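Local coordinates for protein acetaldehyde dehydrogenase (Acetylating) (Geobacillus thermoglucosidasius, PDB 5J78) that probably catalyses the reversible, coenzyme A-dependent oxidation of acetaldehyde to acetyl-CoA with a nicotinamide cofactor, at residues M53-I58 against V110-G114; A73-A77 against K92-L97; I127-V131 against K156-A160; V309-M314 against P358-K363; E352-E356 against K385-G390. One frame throughout, in Å; residues are numbered along the deposited sequence.

Contact 1: residues M53-I58 against V110-G114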
# COMPACT_ATOMS: atom_id res chain seq x y z
N MET A 53 17.85 7.00 -37.04
CA MET A 53 17.48 6.97 -38.46
C MET A 53 16.94 8.29 -39.02
O MET A 53 16.46 9.15 -38.28
CB MET A 53 16.43 5.88 -38.70
CG MET A 53 16.91 4.51 -38.34
SD MET A 53 15.66 3.25 -38.73
CE MET A 53 16.53 1.78 -38.25
N THR A 54 17.03 8.44 -40.34
CA THR A 54 16.40 9.57 -41.04
C THR A 54 14.88 9.45 -41.13
O THR A 54 14.31 8.36 -40.98
CB THR A 54 16.91 9.69 -42.49
OG1 THR A 54 16.50 8.53 -43.21
CG2 THR A 54 18.44 9.82 -42.55
N GLN A 55 14.24 10.58 -41.41
CA GLN A 55 12.81 10.63 -41.60
C GLN A 55 12.38 9.61 -42.65
O GLN A 55 11.41 8.87 -42.47
CB GLN A 55 12.39 12.04 -42.00
CG GLN A 55 10.88 12.25 -42.06
CD GLN A 55 10.23 12.16 -40.69
OE1 GLN A 55 10.26 13.12 -39.91
NE2 GLN A 55 9.63 11.02 -40.39
N SER A 56 13.13 9.53 -43.74
CA SER A 56 12.76 8.64 -44.84
C SER A 56 12.90 7.17 -44.42
O SER A 56 12.11 6.33 -44.85
CB SER A 56 13.61 8.94 -46.08
OG SER A 56 14.07 7.75 -46.69
N GLU A 57 13.88 6.87 -43.58
CA GLU A 57 14.08 5.51 -43.10
C GLU A 57 12.95 5.13 -42.15
O GLU A 57 12.41 4.03 -42.23
CB GLU A 57 15.43 5.37 -42.42
CG GLU A 57 16.60 5.43 -43.38
CD GLU A 57 17.95 5.60 -42.69
OE1 GLU A 57 18.00 6.16 -41.57
OE2 GLU A 57 18.98 5.18 -43.26
N ILE A 58 12.60 6.06 -41.27
CA ILE A 58 11.43 5.89 -40.40
C ILE A 58 10.17 5.71 -41.24
O ILE A 58 9.39 4.79 -41.00
CB ILE A 58 11.23 7.10 -39.43
CG1 ILE A 58 12.42 7.21 -38.46
CG2 ILE A 58 9.90 7.01 -38.66
CD1 ILE A 58 12.50 6.13 -37.40
N VAL A 110 3.62 13.56 -41.27
CA VAL A 110 4.01 14.35 -40.10
C VAL A 110 5.54 14.31 -39.92
O VAL A 110 6.18 13.26 -39.99
CB VAL A 110 3.32 13.85 -38.81
CG1 VAL A 110 3.90 14.57 -37.58
CG2 VAL A 110 1.82 14.09 -38.88
N LYS A 111 6.14 15.47 -39.70
CA LYS A 111 7.57 15.51 -39.41
C LYS A 111 7.82 15.08 -37.97
O LYS A 111 7.20 15.61 -37.06
CB LYS A 111 8.14 16.92 -39.65
CG LYS A 111 8.06 17.40 -41.09
CD LYS A 111 8.54 18.85 -41.22
CE LYS A 111 8.69 19.28 -42.66
NZ LYS A 111 9.23 20.67 -42.75
N THR A 112 8.73 14.13 -37.77
CA THR A 112 9.03 13.61 -36.44
C THR A 112 10.52 13.43 -36.14
O THR A 112 10.88 12.98 -35.06
CB THR A 112 8.35 12.24 -36.22
OG1 THR A 112 8.80 11.31 -37.22
CG2 THR A 112 6.86 12.37 -36.30
N VAL A 113 11.38 13.77 -37.10
CA VAL A 113 12.83 13.62 -36.91
C VAL A 113 13.52 14.98 -36.90
O VAL A 113 13.30 15.79 -37.79
CB VAL A 113 13.50 12.78 -38.03
CG1 VAL A 113 15.02 12.69 -37.80
CG2 VAL A 113 12.90 11.40 -38.10
N GLY A 114 14.37 15.21 -35.90
CA GLY A 114 15.21 16.39 -35.90
C GLY A 114 14.42 17.68 -35.71
O GLY A 114 13.42 17.73 -35.00
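The side-chain amide of Gln55, in the first turn of helix 55-84, grips the backbone of loop 110-114. Its OE1 takes two successive backbone amides: a short, almost straight bond from Thr112 N (2.8 Å, N-H...O 175°) and a weak, bent one from Val113 N at 3.1 Å. The other end of the amide, NE2, donates to Thr112 OG1 over 3.3 Å, and this oxygen lies close to the amide plane, so acceptor and donor ends are both committed and the flip of the group is fixed. Gln55 arrives there by starting with CG anti to its backbone N (chi1 -173°) and then bending at chi2 (67°), which curls the amide over toward the loop. In doing so it slides past Val113 in the opposite direction; Val113 CG2 lies 3.6 Å from Gln55 CA and also meets Ile58 CG1 at 4.2 Å. Thr112 OG1 has its stronger partner in Lys156 O, while NE2 of Gln55 has a weak second bond to Asp59. The helix start itself is a capping box: Thr54 OG1 accepts from Glu57 N at 3.1 Å, and Glu57 OE1 accepts from Thr54 N at 2.8 Å. With Thr54 directed away from the loop, capping and cross-contact use different faces of the same turn. Chemically, one neutral amide serves two successive backbone N-H groups, the second weakly, and a threonine hydroxyl, holding the loop to the helix start without charge, while CG2 of Val113 covers its aliphatic part.

Contact 2: residues A73-A77 against K92-L97; sequences AGRLA and KTLKNL. With ACT (acetate ion), chain I.
Ala73 O is held by two donors at once, Asn96 ND2 from the facing helix at 2.9 Å and Ala77 N of its own helix at 3.0 Å. The asparagine N-H comes in on a lone pair, in the carbonyl plane, and the oxygen lies almost exactly in the amide plane of Asn96. With CG of Asn96 anti to its carbonyl carbon (chi1 -72°), the amide reaches across the interface, beside Leu76 CB. The other end, OD1, is bound to Thr144 of helix 143-156, so both ends of the amide are engaged and its rotation is set. Helices 55-84 and 89-107 are consecutive in the chain; their segments 73-77 and 92-97 run at 127° to each other, with axes 8.0 Å apart at closest. Small residues permit this closeness: the methyl of Ala73 reaches Leu97 CD2 at 3.8 Å, Ala77 CB rests on Lys92 CB at 3.6 Å, and the CA of Gly74 comes within 3.4 Å of Thr93 OG1, a hydroxyl whose hydrogen bond goes back to Val89 O. The pair belongs to the helical layer around the mixed sheet, in what is probably the cofactor-binding domain of an aldehyde dehydrogenase. Beside the interface, Lys92 and Lys95 converge on one oxygen of an acetate, O, which lies 2.8 Å from Lys95 NZ; both amines also form salt bridges with Asp268, and the acetate probably came from the crystallisation liquor. Val477 of a second subunit packs on Thr93 and Leu97.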
# COMPACT_ATOMS: atom_id res chain seq x y z
N ALA A 73 -5.40 -7.96 -42.36
CA ALA A 73 -6.62 -7.47 -41.71
C ALA A 73 -7.67 -8.56 -41.47
O ALA A 73 -8.28 -8.60 -40.40
CB ALA A 73 -7.24 -6.33 -42.54
N GLY A 74 -7.90 -9.42 -42.46
CA GLY A 74 -8.89 -10.48 -42.36
C GLY A 74 -8.46 -11.57 -41.39
O GLY A 74 -9.25 -12.05 -40.58
N ARG A 75 -7.20 -11.94 -41.44
CA ARG A 75 -6.71 -13.02 -40.59
C ARG A 75 -6.71 -12.61 -39.11
O ARG A 75 -7.10 -13.39 -38.25
CB ARG A 75 -5.32 -13.48 -41.03
CG ARG A 75 -5.36 -14.54 -42.15
CD ARG A 75 -4.01 -15.06 -42.55
NE ARG A 75 -3.30 -14.12 -43.39
CZ ARG A 75 -3.56 -13.92 -44.68
NH1 ARG A 75 -4.52 -14.61 -45.29
NH2 ARG A 75 -2.86 -13.03 -45.35
N LEU A 76 -6.29 -11.38 -38.83
CA LEU A 76 -6.38 -10.86 -37.47
C LEU A 76 -7.83 -10.74 -37.04
O LEU A 76 -8.18 -11.04 -35.90
CB LEU A 76 -5.69 -9.50 -37.34
CG LEU A 76 -4.17 -9.54 -37.58
CD1 LEU A 76 -3.55 -8.14 -37.70
CD2 LEU A 76 -3.50 -10.28 -36.44
N ALA A 77 -8.69 -10.26 -37.94
CA ALA A 77 -10.10 -10.16 -37.62
C ALA A 77 -10.62 -11.53 -37.13
O ALA A 77 -11.28 -11.61 -36.09
CB ALA A 77 -10.90 -9.67 -38.82
N LYS A 92 -14.67 -6.55 -38.11
CA LYS A 92 -13.34 -6.49 -37.51
C LYS A 92 -12.28 -6.26 -38.58
O LYS A 92 -11.27 -5.58 -38.33
CB LYS A 92 -13.03 -7.75 -36.70
CG LYS A 92 -13.73 -7.77 -35.32
CD LYS A 92 -13.00 -8.63 -34.30
CE LYS A 92 -13.75 -8.82 -33.00
NZ LYS A 92 -13.89 -7.59 -32.20
N THR A 93 -12.53 -6.77 -39.79
CA THR A 93 -11.59 -6.61 -40.89
C THR A 93 -11.55 -5.13 -41.29
O THR A 93 -10.48 -4.56 -41.52
CB THR A 93 -11.95 -7.50 -42.13
OG1 THR A 93 -11.87 -8.90 -41.78
CG2 THR A 93 -10.99 -7.26 -43.28
N LEU A 94 -12.72 -4.51 -41.35
CA LEU A 94 -12.86 -3.09 -41.62
C LEU A 94 -12.19 -2.25 -40.54
O LEU A 94 -11.53 -1.25 -40.83
CB LEU A 94 -14.33 -2.70 -41.72
CG LEU A 94 -15.07 -3.18 -42.96
CD1 LEU A 94 -16.56 -2.85 -42.85
CD2 LEU A 94 -14.47 -2.55 -44.22
N LYS A 95 -12.38 -2.66 -39.29
CA LYS A 95 -11.73 -2.01 -38.17
C LYS A 95 -10.20 -2.06 -38.32
O LYS A 95 -9.54 -1.05 -38.11
CB LYS A 95 -12.18 -2.67 -36.85
CG LYS A 95 -11.98 -1.80 -35.62
CD LYS A 95 -12.21 -2.54 -34.31
CE LYS A 95 -13.63 -3.11 -34.18
NZ LYS A 95 -13.71 -3.90 -32.89
N ASN A 96 -9.64 -3.21 -38.72
CA ASN A 96 -8.19 -3.30 -38.91
C ASN A 96 -7.73 -2.42 -40.06
O ASN A 96 -6.63 -1.86 -40.02
CB ASN A 96 -7.74 -4.75 -39.15
CG ASN A 96 -7.81 -5.61 -37.90
OD1 ASN A 96 -7.67 -5.11 -36.79
ND2 ASN A 96 -8.00 -6.90 -38.07
N LEU A 97 -8.57 -2.32 -41.10
CA LEU A 97 -8.24 -1.54 -42.28
C LEU A 97 -8.32 -0.05 -41.96
O LEU A 97 -7.61 0.76 -42.56
CB LEU A 97 -9.18 -1.90 -43.44
CG LEU A 97 -8.97 -3.26 -44.12
CD1 LEU A 97 -10.05 -3.49 -45.11
CD2 LEU A 97 -7.59 -3.30 -44.79
C ACT I . -10.57 -5.64 -33.72
O ACT I . -11.63 -5.71 -33.08
OXT ACT I . -9.71 -4.89 -33.30
CH3 ACT I . -10.36 -6.39 -35.00

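Contact 3: residues I127-V131 against K156-A160; sequences IAQPV and KARNA. With GOL (glycerol), chain J.
Pro130 lies against one face of the Arg158 guanidinium, its CG 3.8 Å above the plane and offset toward the rim, while the CG also touches Arg158 CB at 3.7 Å. At the edge of the same group is Ala128 O, to which NH1 gives a weak bond of 3.3 Å. A glycerol, probably from the crystallisation liquor, fits into this corner: its O3 takes Arg158 NH1 at 3.0 Å and gives to Ala128 O at 3.1 Å. The guanidinium is also held directly from outside the two segments, NH2 donating to Glu51 O and NH1 to Thr112 O. Bends at chi2 and chi3 (72°) bring it beside Pro130. A methionine in place of Arg158 would probably leave the carbonyls of Glu51 and Thr112 without this donor and the ring of Pro130 without its flat cover. Next along, Val131 CG2 presses on Asn159 OD1 at 3.2 Å, an oxygen bonded to Gly132 N, with ND2 gripped by Ala154 O and Leu460 O. Arg158 has the positive phi of a Schellman motif ending helix 143-156, the helix of a beta-alpha-beta crossover between parallel strands 124-138 and 160-165; helix 28-51 covers Pro130, and strand 461-468 runs alongside strand 124-138.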
# COMPACT_ATOMS: atom_id res chain seq x y z
N ILE A 127 12.60 20.88 -31.91
CA ILE A 127 13.19 19.58 -32.17
C ILE A 127 12.21 18.51 -31.68
O ILE A 127 11.71 18.60 -30.55
CB ILE A 127 14.52 19.39 -31.45
CG1 ILE A 127 15.53 20.47 -31.85
CG2 ILE A 127 15.11 18.02 -31.73
CD1 ILE A 127 16.71 20.54 -30.88
N ALA A 128 11.92 17.53 -32.53
CA ALA A 128 11.09 16.39 -32.13
C ALA A 128 11.92 15.43 -31.29
O ALA A 128 13.01 15.02 -31.70
CB ALA A 128 10.50 15.69 -33.34
N GLN A 129 11.41 15.10 -30.11
CA GLN A 129 12.11 14.22 -29.18
C GLN A 129 11.23 13.02 -28.79
O GLN A 129 10.23 13.19 -28.11
CB GLN A 129 12.52 14.98 -27.92
CG GLN A 129 13.28 14.13 -26.91
CD GLN A 129 14.60 13.62 -27.49
OE1 GLN A 129 15.40 14.38 -28.05
NE2 GLN A 129 14.82 12.32 -27.38
N PRO A 130 11.64 11.80 -29.19
CA PRO A 130 10.85 10.61 -28.82
C PRO A 130 10.71 10.42 -27.31
O PRO A 130 11.66 10.68 -26.59
CB PRO A 130 11.66 9.45 -29.41
CG PRO A 130 12.53 10.04 -30.40
CD PRO A 130 12.85 11.42 -29.92
N VAL A 131 9.56 9.95 -26.85
CA VAL A 131 9.36 9.73 -25.42
C VAL A 131 10.14 8.53 -24.92
O VAL A 131 10.41 8.44 -23.72
CB VAL A 131 7.88 9.52 -25.07
CG1 VAL A 131 7.11 10.80 -25.30
CG2 VAL A 131 7.27 8.34 -25.84
N LYS A 156 6.32 5.80 -35.77
CA LYS A 156 6.45 7.03 -36.53
C LYS A 156 7.09 8.14 -35.68
O LYS A 156 7.85 8.96 -36.21
CB LYS A 156 5.08 7.45 -37.07
CG LYS A 156 5.00 8.83 -37.73
CD LYS A 156 5.71 8.90 -39.06
CE LYS A 156 5.91 10.36 -39.47
NZ LYS A 156 6.24 10.56 -40.91
N ALA A 157 6.81 8.16 -34.38
CA ALA A 157 7.41 9.15 -33.47
C ALA A 157 8.76 8.69 -32.91
O ALA A 157 9.37 9.38 -32.07
CB ALA A 157 6.45 9.49 -32.34
N ARG A 158 9.19 7.52 -33.38
CA ARG A 158 10.53 6.96 -33.15
C ARG A 158 10.70 6.32 -31.78
O ARG A 158 11.78 6.33 -31.20
CB ARG A 158 11.61 8.03 -33.37
CG ARG A 158 11.56 8.66 -34.77
CD ARG A 158 12.02 10.10 -34.77
NE ARG A 158 13.46 10.19 -34.58
CZ ARG A 158 14.08 11.20 -33.98
NH1 ARG A 158 13.42 12.24 -33.51
NH2 ARG A 158 15.39 11.18 -33.87
N ASN A 159 9.62 5.73 -31.29
CA ASN A 159 9.61 4.98 -30.05
C ASN A 159 9.63 3.47 -30.25
O ASN A 159 9.30 2.98 -31.33
CB ASN A 159 8.36 5.36 -29.25
CG ASN A 159 8.21 6.84 -29.09
OD1 ASN A 159 8.99 7.48 -28.37
ND2 ASN A 159 7.27 7.42 -29.81
N ALA A 160 10.00 2.75 -29.19
CA ALA A 160 9.70 1.32 -29.05
C ALA A 160 8.35 1.21 -28.34
O ALA A 160 7.92 2.16 -27.70
CB ALA A 160 10.80 0.58 -28.27
C1 GOL J . 17.82 12.88 -32.18
O1 GOL J . 18.16 13.48 -33.41
C2 GOL J . 16.73 13.68 -31.49
O2 GOL J . 17.26 14.21 -30.28
C3 GOL J . 16.24 14.83 -32.36
O3 GOL J . 15.48 14.37 -33.45

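Contact 4: residues V309-M314 against P358-K363; sequences VASIIM and PFSIEK
Two torsions aim Ile313 at Phe359: CG1 stands anti to the carbonyl carbon (chi1 -80°) and chi2 is fully extended (176°), which carries CD1 out over the aromatic ring. There it makes a CH-pi contact, 3.9 Å from the Phe359 centroid and 16° off the ring normal. The same chi1 sends the other branch, CG2, to Pro358, whose CB it meets at 3.7 Å, so one isoleucine fills the angle between two neighbouring side chains. Two further residues of helix 303-313 reach the ring obliquely: Ala310 CB lies 3.6 Å from Phe359 CE2, and Val309 CG1 is 3.8 Å from Phe359 CZ. Met314 meets the same proline, its side chain crossing at about a right angle with SD 3.9 Å from Pro358 CG, and bends at chi3 so that CE ends on Ile361 CD1 at 3.8 Å. Replacing Phe359 by an alanine is likely to open a gap beneath Ile313 CD1 and leave Val309 and Ala310 without their common partner. The loop that supplies these groups is tied from within: Lys363 NZ, in the buried interior, donates to Phe359 O (2.8 Å), Ile361 O and Gln277 O, so three carbonyls probably stabilise its charge. Ile367 of strand 367-373 joins the cluster, touching Val309, Ile313 and Phe359. Here the end of helix 303-313 is packed on the loop leading into a strand of the seven-stranded parallel sheet, an alpha/beta layering as in the catalytic domain of aldehyde dehydrogenases, which this part of the chain probably forms.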
# COMPACT_ATOMS: atom_id res chain seq x y z
N VAL A 309 -34.83 -9.17 -21.35
CA VAL A 309 -33.53 -8.72 -21.84
C VAL A 309 -32.78 -7.98 -20.70
O VAL A 309 -31.59 -8.21 -20.50
CB VAL A 309 -33.68 -7.83 -23.08
CG1 VAL A 309 -32.31 -7.19 -23.48
CG2 VAL A 309 -34.22 -8.63 -24.23
N ALA A 310 -33.49 -7.14 -19.94
CA ALA A 310 -32.87 -6.32 -18.91
C ALA A 310 -32.18 -7.17 -17.88
O ALA A 310 -31.24 -6.72 -17.23
CB ALA A 310 -33.87 -5.42 -18.24
N SER A 311 -32.65 -8.40 -17.74
CA SER A 311 -32.15 -9.31 -16.72
C SER A 311 -30.77 -9.83 -17.02
O SER A 311 -30.04 -10.25 -16.12
CB SER A 311 -33.12 -10.48 -16.56
OG SER A 311 -34.43 -10.00 -16.36
N ILE A 312 -30.41 -9.82 -18.30
CA ILE A 312 -29.10 -10.31 -18.71
C ILE A 312 -28.17 -9.20 -19.18
O ILE A 312 -27.05 -9.47 -19.60
CB ILE A 312 -29.23 -11.38 -19.82
CG1 ILE A 312 -29.82 -10.79 -21.10
CG2 ILE A 312 -30.09 -12.54 -19.33
CD1 ILE A 312 -29.46 -11.58 -22.33
N ILE A 313 -28.63 -7.95 -19.13
CA ILE A 313 -27.79 -6.82 -19.53
C ILE A 313 -26.73 -6.54 -18.46
O ILE A 313 -25.59 -6.24 -18.80
CB ILE A 313 -28.62 -5.56 -19.80
CG1 ILE A 313 -29.23 -5.67 -21.19
CG2 ILE A 313 -27.75 -4.28 -19.75
CD1 ILE A 313 -30.15 -4.55 -21.56
N MET A 314 -27.09 -6.64 -17.18
CA MET A 314 -26.07 -6.61 -16.14
C MET A 314 -26.22 -7.73 -15.11
O MET A 314 -27.33 -8.20 -14.81
CB MET A 314 -26.04 -5.23 -15.45
CG MET A 314 -27.33 -4.67 -14.91
SD MET A 314 -27.29 -2.85 -14.85
CE MET A 314 -25.63 -2.55 -14.25
N PRO A 358 -31.02 -0.87 -16.59
CA PRO A 358 -30.01 -1.48 -17.47
C PRO A 358 -30.06 -1.02 -18.92
O PRO A 358 -29.05 -1.16 -19.62
CB PRO A 358 -30.32 -2.97 -17.37
CG PRO A 358 -30.95 -3.12 -16.02
CD PRO A 358 -31.77 -1.90 -15.84
N PHE A 359 -31.18 -0.48 -19.38
CA PHE A 359 -31.23 -0.04 -20.77
C PHE A 359 -30.59 1.35 -20.92
O PHE A 359 -30.27 1.76 -22.03
CB PHE A 359 -32.67 -0.04 -21.28
CG PHE A 359 -33.16 -1.41 -21.68
CD1 PHE A 359 -32.83 -1.94 -22.92
CD2 PHE A 359 -33.93 -2.18 -20.82
CE1 PHE A 359 -33.27 -3.21 -23.30
CE2 PHE A 359 -34.37 -3.44 -21.20
CZ PHE A 359 -34.03 -3.95 -22.44
N SER A 360 -30.40 2.06 -19.82
CA SER A 360 -29.83 3.40 -19.89
C SER A 360 -28.29 3.40 -19.81
O SER A 360 -27.68 4.43 -20.08
CB SER A 360 -30.37 4.29 -18.77
OG SER A 360 -29.88 3.86 -17.52
N ILE A 361 -27.68 2.27 -19.44
CA ILE A 361 -26.22 2.19 -19.34
C ILE A 361 -25.58 1.83 -20.69
O ILE A 361 -26.28 1.60 -21.70
CB ILE A 361 -25.76 1.17 -18.25
CG1 ILE A 361 -26.01 -0.30 -18.66
CG2 ILE A 361 -26.45 1.48 -16.94
CD1 ILE A 361 -25.21 -1.31 -17.85
N GLU A 362 -24.24 1.79 -20.69
CA GLU A 362 -23.47 1.45 -21.86
C GLU A 362 -23.59 -0.05 -22.06
O GLU A 362 -23.25 -0.83 -21.16
CB GLU A 362 -21.98 1.86 -21.72
CG GLU A 362 -21.22 1.75 -23.05
CD GLU A 362 -19.71 1.83 -22.94
OE1 GLU A 362 -19.16 1.76 -21.82
OE2 GLU A 362 -19.07 1.96 -24.01
N LYS A 363 -24.04 -0.47 -23.23
CA LYS A 363 -24.41 -1.88 -23.43
C LYS A 363 -23.43 -2.66 -24.31
O LYS A 363 -23.44 -3.89 -24.29
CB LYS A 363 -25.84 -1.94 -24.01
CG LYS A 363 -26.87 -1.39 -23.02
CD LYS A 363 -28.25 -1.12 -23.63
CE LYS A 363 -28.25 0.07 -24.56
NZ LYS A 363 -28.20 1.38 -23.84

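Contact 5: residues E352-E356 against K385-G390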
# COMPACT_ATOMS: atom_id res chain seq x y z
N GLU A 352 -36.53 6.25 -17.91
CA GLU A 352 -35.62 6.45 -16.78
C GLU A 352 -34.12 6.27 -17.13
O GLU A 352 -33.76 5.55 -18.06
CB GLU A 352 -35.98 5.49 -15.64
CG GLU A 352 -37.34 5.76 -15.00
CD GLU A 352 -37.58 7.23 -14.71
OE1 GLU A 352 -36.85 7.81 -13.86
OE2 GLU A 352 -38.48 7.82 -15.34
N VAL A 353 -33.28 6.92 -16.33
CA VAL A 353 -31.82 6.89 -16.49
C VAL A 353 -31.14 6.58 -15.16
O VAL A 353 -31.45 7.19 -14.15
CB VAL A 353 -31.29 8.23 -17.03
CG1 VAL A 353 -29.74 8.21 -17.22
CG2 VAL A 353 -32.00 8.60 -18.34
N GLY A 354 -30.21 5.63 -15.15
CA GLY A 354 -29.51 5.30 -13.92
C GLY A 354 -28.90 3.93 -14.00
O GLY A 354 -29.32 3.11 -14.81
N LYS A 355 -27.91 3.68 -13.15
CA LYS A 355 -27.16 2.42 -13.16
C LYS A 355 -28.10 1.24 -12.94
O LYS A 355 -27.78 0.11 -13.29
CB LYS A 355 -26.07 2.40 -12.06
CG LYS A 355 -25.33 3.71 -11.80
CD LYS A 355 -24.14 3.91 -12.72
CE LYS A 355 -23.68 5.37 -12.66
NZ LYS A 355 -22.51 5.66 -13.55
N GLU A 356 -29.27 1.52 -12.37
CA GLU A 356 -30.21 0.47 -12.00
C GLU A 356 -31.28 0.28 -13.07
O GLU A 356 -32.18 -0.53 -12.91
CB GLU A 356 -30.87 0.79 -10.65
CG GLU A 356 -31.91 1.93 -10.66
CD GLU A 356 -31.32 3.34 -10.68
OE1 GLU A 356 -30.20 3.53 -11.21
OE2 GLU A 356 -31.98 4.26 -10.16
N LYS A 385 -27.84 13.55 -18.34
CA LYS A 385 -28.02 12.44 -17.39
C LYS A 385 -27.43 11.10 -17.87
O LYS A 385 -26.89 10.33 -17.07
CB LYS A 385 -29.51 12.24 -17.12
CG LYS A 385 -30.15 13.27 -16.21
CD LYS A 385 -31.42 12.69 -15.58
CE LYS A 385 -32.26 13.73 -14.84
NZ LYS A 385 -33.00 14.60 -15.80
N LEU A 386 -27.58 10.81 -19.16
CA LEU A 386 -26.99 9.61 -19.74
C LEU A 386 -25.45 9.64 -19.68
O LEU A 386 -24.82 8.63 -19.36
CB LEU A 386 -27.50 9.45 -21.17
CG LEU A 386 -29.00 9.11 -21.19
CD1 LEU A 386 -29.69 9.53 -22.47
CD2 LEU A 386 -29.20 7.64 -20.93
N LEU A 387 -24.85 10.79 -19.98
CA LEU A 387 -23.39 10.91 -19.91
C LEU A 387 -22.91 10.66 -18.50
O LEU A 387 -21.89 10.02 -18.29
CB LEU A 387 -22.95 12.27 -20.40
CG LEU A 387 -23.17 12.47 -21.90
CD1 LEU A 387 -22.92 13.90 -22.24
CD2 LEU A 387 -22.28 11.53 -22.75
N GLU A 388 -23.67 11.13 -17.52
CA GLU A 388 -23.31 10.92 -16.12
C GLU A 388 -23.36 9.45 -15.71
O GLU A 388 -22.70 9.06 -14.75
CB GLU A 388 -24.21 11.78 -15.24
CG GLU A 388 -23.91 13.25 -15.46
CD GLU A 388 -24.84 14.21 -14.76
OE1 GLU A 388 -25.99 13.82 -14.42
OE2 GLU A 388 -24.43 15.38 -14.56
N VAL A 389 -24.10 8.62 -16.45
CA VAL A 389 -24.03 7.16 -16.23
C VAL A 389 -22.89 6.53 -17.06
O VAL A 389 -23.12 5.63 -17.87
CB VAL A 389 -25.37 6.44 -16.59
CG1 VAL A 389 -25.39 5.03 -16.03
CG2 VAL A 389 -26.56 7.20 -16.04
N GLY A 390 -21.67 7.02 -16.91
CA GLY A 390 -20.51 6.37 -17.50
C GLY A 390 -20.17 6.72 -18.95
O GLY A 390 -19.71 5.86 -19.69
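Val353 and Val389 form the tight part of this contact, with Val353 CG1 only 3.5 Å from Val389 CG2. The same CG1, anti to its backbone N, also touches Leu386 CD2 at 3.8 Å and the carbonyl oxygen of Lys385 at 3.6 Å, while CG2 turns to Leu386 as well; Tyr371 of strand 367-373 closes the group from within the fold. Toward solvent the contact loosens. Lys355 slides past Val389 in the opposite direction, its CD 3.7 Å from Val389 CG1, and its NZ stops 3.6 Å from Glu388 O without a hydrogen bond. Its positive charge near the carbonyl end of helix 376-388 would probably be favourable all the same. Of the Lys385 side chain only CB nears Val353 before the rest leads away. Backbone shape shares in the fit: at the angles of Gly354 a CB would run into the carbonyl oxygen of Val353 and into Glu356 OE1, and Val389 is the centre of an inverse gamma turn that leads the chain out of the helix to Gly390. Helix 376-388 connects parallel strands 367-373 and 395-399, separated in the seven-stranded sheet by strands 276-282 and 244-248, and its last turn is here met by the loop preceding strand 367-373.

In the fold
From the N terminus, contact 1 closes a largely helical loop by joining the start of helix 55-84 to the loop before strand 115-119. Contact 2 falls within that loop, pairing helix 55-84 with helix 89-107, and lies about 17 Å from contact 1 at the nearest atoms. Contact 3 closes the passage from strand 124-138 through helix 143-156; it opens after contact 1 has closed, yet touches it where Thr112 meets Lys156 and Gly114 pairs with Ala128. Across the chain's centre, contacts 4 and 5 cross, their segments alternating along the sequence, and meet where Ser360 OG lies 3.0 Å from Gly354 N. Together they fasten helices 303-313 and 376-388 to one long loop of the parallel sheet.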